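Mirolysin (Tannerella forsythia, PDB 6R7V) is a zinc metallopeptidase of the pappalysin family, here as its inactive zymogen, and probably cleaves peptide bonds once its cysteine-switch latency is released. Local coordinates at residues Pro48-Val53 and Tyr151-Val156. The protein carries 1 engineered substitution. Numbering follows the deposited sequence.
Sequences PVVVHV and YLNIWV
H52 and N153 make the polar centre of this contact between two parallel strands. H52 NE2 donates to N153 OD1 at 2.7 Å, nearly straight at 172°. The bond lies in the ring plane and uses a lone pair of the amide oxygen. The backbone N of W146 also binds OD1, and T119 OG1 holds H52 ND1, so both ring nitrogens are fixed. H52 CD2 sits over one face of the W155 indole, 3.5 Å from NE1. W155 CG, anti to its carbonyl carbon (chi1 -73°), keeps the indole alongside the imidazole; NE1 bonds N143 O. V50 CG1 packs 3.3 Å from N153 OD1.

Five backbone bonds join the strands, from L152 N to P48 O through V156 N to H52 O. The face of V49, V51 and V53 is apolar. V49 CG1 meets I154 CD1, and V51 CG1 meets V156 CG2, both at 3.7 Å. V51 CG2 and I154 CB are looser, 4.4 Å apart. Neither side is solvent: every residue here is buried.

W146, on a loop, meets the H52 and Y151 rings edge-to-face and touches V50. The strands are neighbours in the mixed sheet of this metzincin, the I154 side chain about 14 Å from the zinc ion. Strand 45-55 also pairs with 101-105 and 118-122, and 152-157 with 182-185. Helix 64-77 packs on V49, V51 and V53.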
loop_
_atom_site.group_PDB
_atom_site.type_symbol
_atom_site.label_atom_id
_atom_site.label_comp_id
_atom_site.label_asym_id
_atom_site.label_seq_id
_atom_site.Cartn_x
_atom_site.Cartn_y
_atom_site.Cartn_z
ATOM N N PRO A 48 -5.542 -4.440 -12.235
ATOM C CA PRO A 48 -6.842 -5.095 -11.947
ATOM C C PRO A 48 -6.912 -5.449 -10.481
ATOM O O PRO A 48 -5.943 -5.977 -9.927
ATOM C CB PRO A 48 -6.785 -6.391 -12.796
ATOM C CG PRO A 48 -5.649 -6.173 -13.796
ATOM C CD PRO A 48 -4.652 -5.334 -13.004
ATOM N N VAL A 49 -8.038 -5.151 -9.823
ATOM C CA VAL A 49 -8.180 -5.364 -8.400
ATOM C C VAL A 49 -9.312 -6.320 -8.111
ATOM O O VAL A 49 -10.381 -6.238 -8.706
ATOM C CB VAL A 49 -8.462 -3.997 -7.694
ATOM C CG1 VAL A 49 -8.718 -4.169 -6.187
ATOM C CG2 VAL A 49 -7.311 -3.009 -7.923
ATOM N N VAL A 50 -9.112 -7.183 -7.130
ATOM C CA VAL A 50 -10.181 -7.970 -6.542
ATOM C C VAL A 50 -10.190 -7.674 -5.052
ATOM O O VAL A 50 -9.139 -7.686 -4.386
ATOM C CB VAL A 50 -10.097 -9.481 -6.860
ATOM C CG1 VAL A 50 -8.757 -10.099 -6.429
ATOM C CG2 VAL A 50 -11.284 -10.243 -6.266
ATOM N N VAL A 51 -11.368 -7.318 -4.552
ATOM C CA VAL A 51 -11.553 -7.068 -3.108
ATOM C C VAL A 51 -12.264 -8.251 -2.496
ATOM O O VAL A 51 -13.393 -8.594 -2.915
ATOM C CB VAL A 51 -12.333 -5.760 -2.877
ATOM C CG1 VAL A 51 -12.525 -5.505 -1.373
ATOM C CG2 VAL A 51 -11.580 -4.597 -3.517
ATOM N N HIS A 52 -11.618 -8.873 -1.500
ATOM C CA HIS A 52 -12.178 -10.013 -0.787
ATOM C C HIS A 52 -12.718 -9.563 0.537
ATOM O O HIS A 52 -11.912 -9.319 1.441
ATOM C CB HIS A 52 -11.145 -11.123 -0.547
ATOM C CG HIS A 52 -10.424 -11.584 -1.768
ATOM N ND1 HIS A 52 -11.051 -12.359 -2.717
ATOM C CD2 HIS A 52 -9.128 -11.401 -2.136
ATOM C CE1 HIS A 52 -10.141 -12.604 -3.653
ATOM N NE2 HIS A 52 -8.957 -12.065 -3.329
ATOM N N VAL A 53 -14.057 -9.463 0.674
ATOM C CA VAL A 53 -14.656 -9.112 1.971
ATOM C C VAL A 53 -14.850 -10.408 2.735
ATOM O O VAL A 53 -15.552 -11.314 2.252
ATOM C CB VAL A 53 -15.978 -8.330 1.819
ATOM C CG1 VAL A 53 -16.551 -7.941 3.185
ATOM C CG2 VAL A 53 -15.790 -7.093 0.942
ATOM N N TYR A 151 -3.751 -10.079 -10.666
ATOM C CA TYR A 151 -4.639 -9.231 -9.872
ATOM C C TYR A 151 -3.963 -8.760 -8.629
ATOM O O TYR A 151 -3.212 -9.503 -7.990
ATOM C CB TYR A 151 -5.885 -10.041 -9.392
ATOM C CG TYR A 151 -6.673 -10.719 -10.493
ATOM C CD1 TYR A 151 -7.798 -10.110 -11.052
ATOM C CD2 TYR A 151 -6.371 -12.023 -10.897
ATOM C CE1 TYR A 151 -8.568 -10.761 -12.014
ATOM C CE2 TYR A 151 -7.165 -12.700 -11.819
ATOM C CZ TYR A 151 -8.257 -12.061 -12.384
ATOM O OH TYR A 151 -8.998 -12.718 -13.328
ATOM N N LEU A 152 -4.286 -7.523 -8.235
ATOM C CA LEU A 152 -3.988 -7.057 -6.882
ATOM C C LEU A 152 -5.143 -7.514 -6.018
ATOM O O LEU A 152 -6.293 -7.123 -6.236
ATOM C CB LEU A 152 -3.809 -5.536 -6.787
ATOM C CG LEU A 152 -3.967 -4.887 -5.378
ATOM C CD1 LEU A 152 -2.880 -5.364 -4.385
ATOM C CD2 LEU A 152 -3.893 -3.369 -5.444
ATOM N N ASN A 153 -4.822 -8.339 -5.017
ATOM C CA ASN A 153 -5.786 -8.847 -4.048
ATOM C C ASN A 153 -5.796 -7.971 -2.807
ATOM O O ASN A 153 -4.739 -7.777 -2.183
ATOM C CB ASN A 153 -5.423 -10.265 -3.631
ATOM C CG ASN A 153 -5.615 -11.287 -4.702
ATOM O OD1 ASN A 153 -6.612 -12.024 -4.729
ATOM N ND2 ASN A 153 -4.679 -11.359 -5.622
ATOM N N ILE A 154 -6.971 -7.422 -2.475
ATOM C CA ILE A 154 -7.155 -6.609 -1.291
ATOM C C ILE A 154 -8.145 -7.310 -0.395
ATOM O O ILE A 154 -9.326 -7.425 -0.783
ATOM C CB ILE A 154 -7.652 -5.192 -1.604
ATOM C CG1 ILE A 154 -6.728 -4.444 -2.596
ATOM C CG2 ILE A 154 -7.806 -4.431 -0.279
ATOM C CD1 ILE A 154 -7.251 -2.990 -2.954
ATOM N N TRP A 155 -7.693 -7.825 0.760
ATOM C CA TRP A 155 -8.598 -8.495 1.690
ATOM C C TRP A 155 -9.083 -7.476 2.688
ATOM O O TRP A 155 -8.279 -6.640 3.137
ATOM C CB TRP A 155 -7.876 -9.640 2.410
ATOM C CG TRP A 155 -7.606 -10.832 1.565
ATOM C CD1 TRP A 155 -8.357 -11.972 1.512
ATOM C CD2 TRP A 155 -6.416 -11.095 0.800
ATOM N NE1 TRP A 155 -7.750 -12.903 0.691
ATOM C CE2 TRP A 155 -6.570 -12.372 0.213
ATOM C CE3 TRP A 155 -5.257 -10.347 0.497
ATOM C CZ2 TRP A 155 -5.573 -12.951 -0.584
ATOM C CZ3 TRP A 155 -4.292 -10.906 -0.327
ATOM C CH2 TRP A 155 -4.431 -12.209 -0.825
ATOM N N VAL A 156 -10.390 -7.497 3.008
ATOM C CA VAL A 156 -10.986 -6.595 3.988
ATOM C C VAL A 156 -11.572 -7.439 5.093
ATOM O O VAL A 156 -12.342 -8.362 4.793
ATOM C CB VAL A 156 -12.055 -5.715 3.322
ATOM C CG1 VAL A 156 -12.700 -4.774 4.340
ATOM C CG2 VAL A 156 -11.457 -4.929 2.146
#